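Local coordinates for cell division control protein Cdc48 (PDB 5E7P), which probably binds and hydrolyses ATP as a member of the AAA ATPase family, and holds bound adenosine-5'-diphosphate, at residues L389-A394 with G424-D429; S399-L404 with A428-V433. All blocks are in the same frame, centred on the assembly; numbering follows the deposited sequence.

Contact 1. Residues L389-A394 with G424-D429; sequences LSLPDA and GFVVAD. With ADP (adenosine-5'-diphosphate), chain C.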
loop_
_atom_site.group_PDB
_atom_site.type_symbol
_atom_site.label_atom_id
_atom_site.label_comp_id
_atom_site.label_asym_id
_atom_site.label_seq_id
_atom_site.Cartn_x
_atom_site.Cartn_y
_atom_site.Cartn_z
ATOM N N LEU A 389 10.345 -5.487 4.204
ATOM C CA LEU A 389 9.954 -6.470 3.196
ATOM C C LEU A 389 9.597 -5.795 1.874
ATOM O O LEU A 389 9.341 -4.591 1.826
ATOM C CB LEU A 389 8.783 -7.323 3.694
ATOM C CG LEU A 389 9.149 -8.649 4.368
ATOM C CD1 LEU A 389 10.219 -8.449 5.424
ATOM C CD2 LEU A 389 7.920 -9.309 4.974
ATOM N N SER A 390 9.577 -6.583 0.804
ATOM C CA SER A 390 9.349 -6.053 -0.533
ATOM C C SER A 390 8.157 -6.705 -1.233
ATOM O O SER A 390 7.790 -7.837 -0.922
ATOM C CB SER A 390 10.607 -6.238 -1.379
ATOM O OG SER A 390 10.352 -5.923 -2.734
ATOM N N LEU A 391 7.555 -5.978 -2.173
ATOM C CA LEU A 391 6.516 -6.525 -3.041
ATOM C C LEU A 391 7.089 -7.663 -3.871
ATOM O O LEU A 391 8.252 -7.619 -4.271
ATOM C CB LEU A 391 5.973 -5.456 -3.997
ATOM C CG LEU A 391 5.157 -4.266 -3.486
ATOM C CD1 LEU A 391 5.002 -3.239 -4.596
ATOM C CD2 LEU A 391 3.797 -4.706 -2.982
ATOM N N PRO A 392 6.268 -8.688 -4.139
ATOM C CA PRO A 392 6.695 -9.788 -5.006
ATOM C C PRO A 392 6.753 -9.355 -6.469
ATOM O O PRO A 392 5.808 -8.729 -6.955
ATOM C CB PRO A 392 5.586 -10.827 -4.813
ATOM C CG PRO A 392 4.383 -10.030 -4.423
ATOM C CD PRO A 392 4.911 -8.895 -3.599
ATOM N N ASP A 393 7.842 -9.676 -7.163
ATOM C CA ASP A 393 7.874 -9.478 -8.609
ATOM C C ASP A 393 7.053 -10.569 -9.292
ATOM O O ASP A 393 6.493 -11.436 -8.617
ATOM C CB ASP A 393 9.308 -9.429 -9.154
ATOM C CG ASP A 393 10.108 -10.690 -8.853
ATOM O OD1 ASP A 393 9.522 -11.732 -8.489
ATOM O OD2 ASP A 393 11.348 -10.633 -8.998
ATOM N N ALA A 394 6.983 -10.526 -10.620
ATOM C CA ALA A 394 6.184 -11.487 -11.377
ATOM C C ALA A 394 6.546 -12.938 -11.044
ATOM O O ALA A 394 5.669 -13.789 -10.903
ATOM C CB ALA A 394 6.318 -11.229 -12.873
ATOM N N GLY A 424 1.949 -4.835 -8.440
ATOM C CA GLY A 424 1.431 -4.089 -7.308
ATOM C C GLY A 424 0.610 -4.945 -6.362
ATOM O O GLY A 424 0.116 -4.459 -5.344
ATOM N N PHE A 425 0.462 -6.224 -6.698
ATOM C CA PHE A 425 -0.275 -7.161 -5.854
ATOM C C PHE A 425 0.592 -7.730 -4.734
ATOM O O PHE A 425 1.812 -7.801 -4.857
ATOM C CB PHE A 425 -0.832 -8.314 -6.689
ATOM C CG PHE A 425 -2.180 -8.042 -7.278
ATOM C CD1 PHE A 425 -2.376 -6.978 -8.142
ATOM C CD2 PHE A 425 -3.250 -8.870 -6.988
ATOM C CE1 PHE A 425 -3.621 -6.735 -8.691
ATOM C CE2 PHE A 425 -4.496 -8.633 -7.533
ATOM C CZ PHE A 425 -4.684 -7.563 -8.387
ATOM N N VAL A 426 -0.052 -8.130 -3.642
ATOM C CA VAL A 426 0.622 -8.839 -2.561
ATOM C C VAL A 426 -0.061 -10.185 -2.363
ATOM O O VAL A 426 -1.073 -10.469 -3.004
ATOM C CB VAL A 426 0.594 -8.045 -1.245
ATOM C CG1 VAL A 426 1.310 -6.720 -1.417
ATOM C CG2 VAL A 426 -0.839 -7.829 -0.782
ATOM N N VAL A 427 0.493 -11.010 -1.481
ATOM C CA VAL A 427 -0.050 -12.346 -1.254
ATOM C C VAL A 427 -1.501 -12.295 -0.764
ATOM O O VAL A 427 -2.319 -13.151 -1.120
ATOM C CB VAL A 427 0.839 -13.177 -0.285
ATOM C CG1 VAL A 427 0.999 -12.472 1.061
ATOM C CG2 VAL A 427 0.275 -14.581 -0.105
ATOM N N ALA A 428 -1.817 -11.276 0.032
ATOM C CA ALA A 428 -3.172 -11.089 0.541
ATOM C C ALA A 428 -4.150 -10.926 -0.614
ATOM O O ALA A 428 -5.222 -11.533 -0.626
ATOM C CB ALA A 428 -3.231 -9.882 1.465
ATOM N N ASP A 429 -3.765 -10.108 -1.590
ATOM C CA ASP A 429 -4.585 -9.874 -2.771
ATOM C C ASP A 429 -4.697 -11.141 -3.606
ATOM O O ASP A 429 -5.785 -11.502 -4.054
ATOM C CB ASP A 429 -3.988 -8.752 -3.620
ATOM C CG ASP A 429 -3.789 -7.470 -2.838
ATOM O OD1 ASP A 429 -4.629 -7.170 -1.961
ATOM O OD2 ASP A 429 -2.794 -6.760 -3.103
HETATM P PB ADP C . 1.090 -8.360 6.735
HETATM O O1B ADP C . 0.074 -7.255 6.631
HETATM O O2B ADP C . 1.312 -8.861 8.137
HETATM O O3B ADP C . 2.360 -8.126 5.963
HETATM P PA ADP C . 0.112 -11.010 6.675
HETATM O O1A ADP C . -1.038 -10.866 7.640
HETATM O O2A ADP C . 1.426 -11.559 7.170
HETATM O O3A ADP C . 0.334 -9.568 5.988
HETATM O "O5'" ADP C . -0.416 -11.883 5.442
HETATM C "C5'" ADP C . -1.311 -11.274 4.520
HETATM C "C4'" ADP C . -2.459 -12.250 4.317
HETATM O "O4'" ADP C . -2.069 -13.233 3.362
HETATM C "C3'" ADP C . -2.788 -12.966 5.617
HETATM O "O3'" ADP C . -4.188 -12.851 5.897
HETATM C "C2'" ADP C . -2.421 -14.418 5.391
HETATM O "O2'" ADP C . -3.487 -15.265 5.828
HETATM C "C1'" ADP C . -2.218 -14.549 3.892
HETATM N N9 ADP C . -0.995 -15.321 3.569
HETATM C C8 ADP C . 0.273 -14.883 3.683
HETATM N N7 ADP C . 1.152 -15.841 3.291
HETATM C C5 ADP C . 0.436 -16.916 2.909
HETATM C C6 ADP C . 0.726 -18.273 2.387
HETATM N N6 ADP C . 1.999 -18.687 2.186
HETATM N N1 ADP C . -0.320 -19.090 2.121
HETATM C C2 ADP C . -1.592 -18.698 2.316
HETATM N N3 ADP C . -1.925 -17.481 2.783
HETATM C C4 ADP C . -0.978 -16.565 3.095
HETATM O O HOH W 1 3.685 -7.081 -6.489
#
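The Pro392 ring meets the peptide carbonyl of Phe425 with its CG–CD side, CG lying 3.4 Å from Phe425 O, while its CB rests on Leu400 of the following helix. The phenyl ring of Phe425 turns from the 389-394 loop, and Leu430 and Val433 pack along its CD2–CE2 side; Pro468 touches it as well. The adenine of ADP, the other aromatic group, is covered on one face by Val427. CG2 of Val427, anti to the backbone N, sits over the five-membered ring, 3.7 Å from ADP N7, and CG1 of Val427 lies on the same face, just beyond C8 and 3.6 Å from that ADP atom.

Beside the proline, the methyl CD2 of Leu391 slants across CG1 of Val426 at 3.6 Å. No direct hydrogen bond joins the segments. Instead one water donates to both chains, reaching Pro392 O at 2.7 Å and Phe425 O at 2.6 Å. A single molecule thus bridges two carbonyls of buried residues; Pro392 O has a further, weak bond from Arg397.

Val426 is the N-cap of helix 427-448. Its N-H is taken by OD2 of Asp429 at 3.1 Å, on the anti side and 35° out of the carboxylate plane. This is the backward half of a capping box; the valine side chain cannot supply the other half. OD1 of Asp429 accepts from Leu469 N, which fixes the rotation of the carboxylate. Val426 also lies close to Gly273 and Val274 of the P-loop, where the amides of Gly273 and of residues 275-278 bond ADP. The chain leaving strand 385-388 thus meets the start of what is probably a lid helix, whose Val427 reaches the adenine, consistent with the RecA-like and helical parts of a AAA module closing round their nucleotide.

Contact 2. Residues S399-L404 with A428-V433; sequences SLLEML and ADLAAV. With ADP (adenosine-5'-diphosphate), chain C.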
loop_
_atom_site.group_PDB
_atom_site.type_symbol
_atom_site.label_atom_id
_atom_site.label_comp_id
_atom_site.label_asym_id
_atom_site.label_seq_id
_atom_site.Cartn_x
_atom_site.Cartn_y
_atom_site.Cartn_z
ATOM N N SER A 399 5.154 -17.933 -7.735
ATOM C CA SER A 399 5.486 -18.821 -6.623
ATOM C C SER A 399 4.386 -18.810 -5.566
ATOM O O SER A 399 4.028 -19.849 -5.009
ATOM C CB SER A 399 6.820 -18.421 -5.986
ATOM O OG SER A 399 7.912 -18.703 -6.842
ATOM N N LEU A 400 3.851 -17.625 -5.293
ATOM C CA LEU A 400 2.792 -17.478 -4.306
ATOM C C LEU A 400 1.496 -18.150 -4.758
ATOM O O LEU A 400 0.832 -18.824 -3.969
ATOM C CB LEU A 400 2.554 -15.998 -4.000
ATOM C CG LEU A 400 3.697 -15.295 -3.266
ATOM C CD1 LEU A 400 3.446 -13.799 -3.175
ATOM C CD2 LEU A 400 3.890 -15.893 -1.879
ATOM N N LEU A 401 1.144 -17.966 -6.027
ATOM C CA LEU A 401 -0.085 -18.535 -6.575
ATOM C C LEU A 401 -0.066 -20.057 -6.514
ATOM O O LEU A 401 -1.042 -20.679 -6.096
ATOM C CB LEU A 401 -0.315 -18.057 -8.011
ATOM C CG LEU A 401 -0.741 -16.596 -8.157
ATOM C CD1 LEU A 401 -0.677 -16.150 -9.613
ATOM C CD2 LEU A 401 -2.140 -16.391 -7.594
ATOM N N GLU A 402 1.050 -20.651 -6.927
ATOM C CA GLU A 402 1.217 -22.099 -6.849
ATOM C C GLU A 402 1.097 -22.590 -5.409
ATOM O O GLU A 402 0.484 -23.624 -5.146
ATOM C CB GLU A 402 2.556 -22.520 -7.460
ATOM C CG GLU A 402 2.563 -22.475 -8.979
ATOM C CD GLU A 402 3.956 -22.509 -9.571
ATOM O OE1 GLU A 402 4.922 -22.749 -8.814
ATOM O OE2 GLU A 402 4.082 -22.289 -10.795
ATOM N N MET A 403 1.672 -21.835 -4.482
ATOM C CA MET A 403 1.559 -22.139 -3.061
ATOM C C MET A 403 0.107 -22.053 -2.579
ATOM O O MET A 403 -0.363 -22.908 -1.823
ATOM C CB MET A 403 2.435 -21.181 -2.256
ATOM C CG MET A 403 2.454 -21.459 -0.767
ATOM S SD MET A 403 3.512 -20.307 0.130
ATOM C CE MET A 403 5.045 -20.450 -0.787
ATOM N N LEU A 404 -0.598 -21.016 -3.026
ATOM C CA LEU A 404 -1.993 -20.803 -2.647
ATOM C C LEU A 404 -2.926 -21.857 -3.242
ATOM O O LEU A 404 -4.055 -22.029 -2.784
ATOM C CB LEU A 404 -2.458 -19.405 -3.073
ATOM C CG LEU A 404 -1.893 -18.220 -2.289
ATOM C CD1 LEU A 404 -2.089 -16.922 -3.052
ATOM C CD2 LEU A 404 -2.543 -18.139 -0.921
ATOM N N ALA A 428 -1.817 -11.276 0.032
ATOM C CA ALA A 428 -3.172 -11.089 0.541
ATOM C C ALA A 428 -4.150 -10.926 -0.614
ATOM O O ALA A 428 -5.222 -11.533 -0.626
ATOM C CB ALA A 428 -3.231 -9.882 1.465
ATOM N N ASP A 429 -3.765 -10.108 -1.590
ATOM C CA ASP A 429 -4.585 -9.874 -2.771
ATOM C C ASP A 429 -4.697 -11.141 -3.606
ATOM O O ASP A 429 -5.785 -11.502 -4.054
ATOM C CB ASP A 429 -3.988 -8.752 -3.620
ATOM C CG ASP A 429 -3.789 -7.470 -2.838
ATOM O OD1 ASP A 429 -4.629 -7.170 -1.961
ATOM O OD2 ASP A 429 -2.794 -6.760 -3.103
ATOM N N LEU A 430 -3.563 -11.807 -3.809
ATOM C CA LEU A 430 -3.511 -13.039 -4.589
ATOM C C LEU A 430 -4.374 -14.122 -3.953
ATOM O O LEU A 430 -5.035 -14.895 -4.651
ATOM C CB LEU A 430 -2.065 -13.522 -4.725
ATOM C CG LEU A 430 -1.119 -12.596 -5.493
ATOM C CD1 LEU A 430 0.330 -13.007 -5.291
ATOM C CD2 LEU A 430 -1.472 -12.586 -6.976
ATOM N N ALA A 431 -4.370 -14.168 -2.623
ATOM C CA ALA A 431 -5.226 -15.090 -1.889
ATOM C C ALA A 431 -6.691 -14.769 -2.163
ATOM O O ALA A 431 -7.498 -15.666 -2.406
ATOM C CB ALA A 431 -4.933 -15.023 -0.400
ATOM N N ALA A 432 -7.025 -13.482 -2.134
ATOM C CA ALA A 432 -8.380 -13.030 -2.437
ATOM C C ALA A 432 -8.745 -13.337 -3.887
ATOM O O ALA A 432 -9.885 -13.683 -4.192
ATOM C CB ALA A 432 -8.520 -11.546 -2.157
ATOM N N VAL A 433 -7.767 -13.207 -4.778
ATOM C CA VAL A 433 -7.955 -13.565 -6.180
ATOM C C VAL A 433 -8.344 -15.033 -6.307
ATOM O O VAL A 433 -9.266 -15.380 -7.045
ATOM C CB VAL A 433 -6.680 -13.286 -7.010
ATOM C CG1 VAL A 433 -6.749 -13.982 -8.360
ATOM C CG2 VAL A 433 -6.477 -11.785 -7.187
HETATM P PB ADP C . 1.090 -8.360 6.735
HETATM O O1B ADP C . 0.074 -7.255 6.631
HETATM O O2B ADP C . 1.312 -8.861 8.137
HETATM O O3B ADP C . 2.360 -8.126 5.963
HETATM P PA ADP C . 0.112 -11.010 6.675
HETATM O O1A ADP C . -1.038 -10.866 7.640
HETATM O O2A ADP C . 1.426 -11.559 7.170
HETATM O O3A ADP C . 0.334 -9.568 5.988
HETATM O "O5'" ADP C . -0.416 -11.883 5.442
HETATM C "C5'" ADP C . -1.311 -11.274 4.520
HETATM C "C4'" ADP C . -2.459 -12.250 4.317
HETATM O "O4'" ADP C . -2.069 -13.233 3.362
HETATM C "C3'" ADP C . -2.788 -12.966 5.617
HETATM O "O3'" ADP C . -4.188 -12.851 5.897
HETATM C "C2'" ADP C . -2.421 -14.418 5.391
HETATM O "O2'" ADP C . -3.487 -15.265 5.828
HETATM C "C1'" ADP C . -2.218 -14.549 3.892
HETATM N N9 ADP C . -0.995 -15.321 3.569
HETATM C C8 ADP C . 0.273 -14.883 3.683
HETATM N N7 ADP C . 1.152 -15.841 3.291
HETATM C C5 ADP C . 0.436 -16.916 2.909
HETATM C C6 ADP C . 0.726 -18.273 2.387
HETATM N N6 ADP C . 1.999 -18.687 2.186
HETATM N N1 ADP C . -0.320 -19.090 2.121
HETATM C C2 ADP C . -1.592 -18.698 2.316
HETATM N N3 ADP C . -1.925 -17.481 2.783
HETATM C C4 ADP C . -0.978 -16.565 3.095
#
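Leu430 fits against three leucines of helix 394-404, and apolar packing of this kind makes up the greater part of the contact. Its two methyls divide the work: CD1 of Leu430 lies 3.8 Å from CD1 of Leu400, and CD2 of Leu430 lies 3.9 Å from CD2 of Leu401. Both of those leucines cross the Leu430 side chain at about a right angle; CD1 of Leu430 also meets CB of Leu400, and CD2 of Leu401 reaches in as far as CB of Leu430. Leu430 comes to them with CG anti to its carbonyl carbon (chi1 -64°). Behind Leu401, Leu415 and Ile418 of helix 415-420 continue the packing.

Packing of side chain on backbone comes from Leu404. Its CD1 presses on the turn between Leu430 and Ala431, 3.6 Å from Ala431 N, and its other methyl touches the Ala431 CB. The axes of segments 399-404 and 428-433 approach to 10.0 Å at a crossing angle of -47°.

Ligand contacts form the third group. CD2 of Leu404 lies on the same adenine face as Val427, 3.4 Å from ADP C2, while the sulfur of Met403 comes to the 6-amino end of the base, displaced from the ring plane toward that face. Ala428 attends to the sugar, its CB lying 3.8 Å from ADP C4'.

No hydrogen bond or salt bridge passes between the helices. The base lies against largely apolar side chains, Leu404 serving both the helix pair and the nucleotide, with a thioether near its amino group. Such chemistry is consistent with the adenine being recognised here mainly by shape and dispersion.

Overall arrangement
Helix 427-448 takes part in both contacts: contact 1 uses its first turn and the loop before it, contact 2 the turns that follow, with Ala428 and Asp429 common to the two. The centre of contact 1 lies about 10 Å from the centre of the chain; the contact is wholly buried, and joins loop to helix start with a water bridge and capping besides its apolar touches. Contact 2, its centre about 17 Å out, pairs helix with helix through apolar packing, with no polar bond, and its Leu404 and Ala431 are partly exposed. Their centres are 9 Å apart and their side chains touch, Leu400 packing on Val427. Together they line one side of the first ADP site.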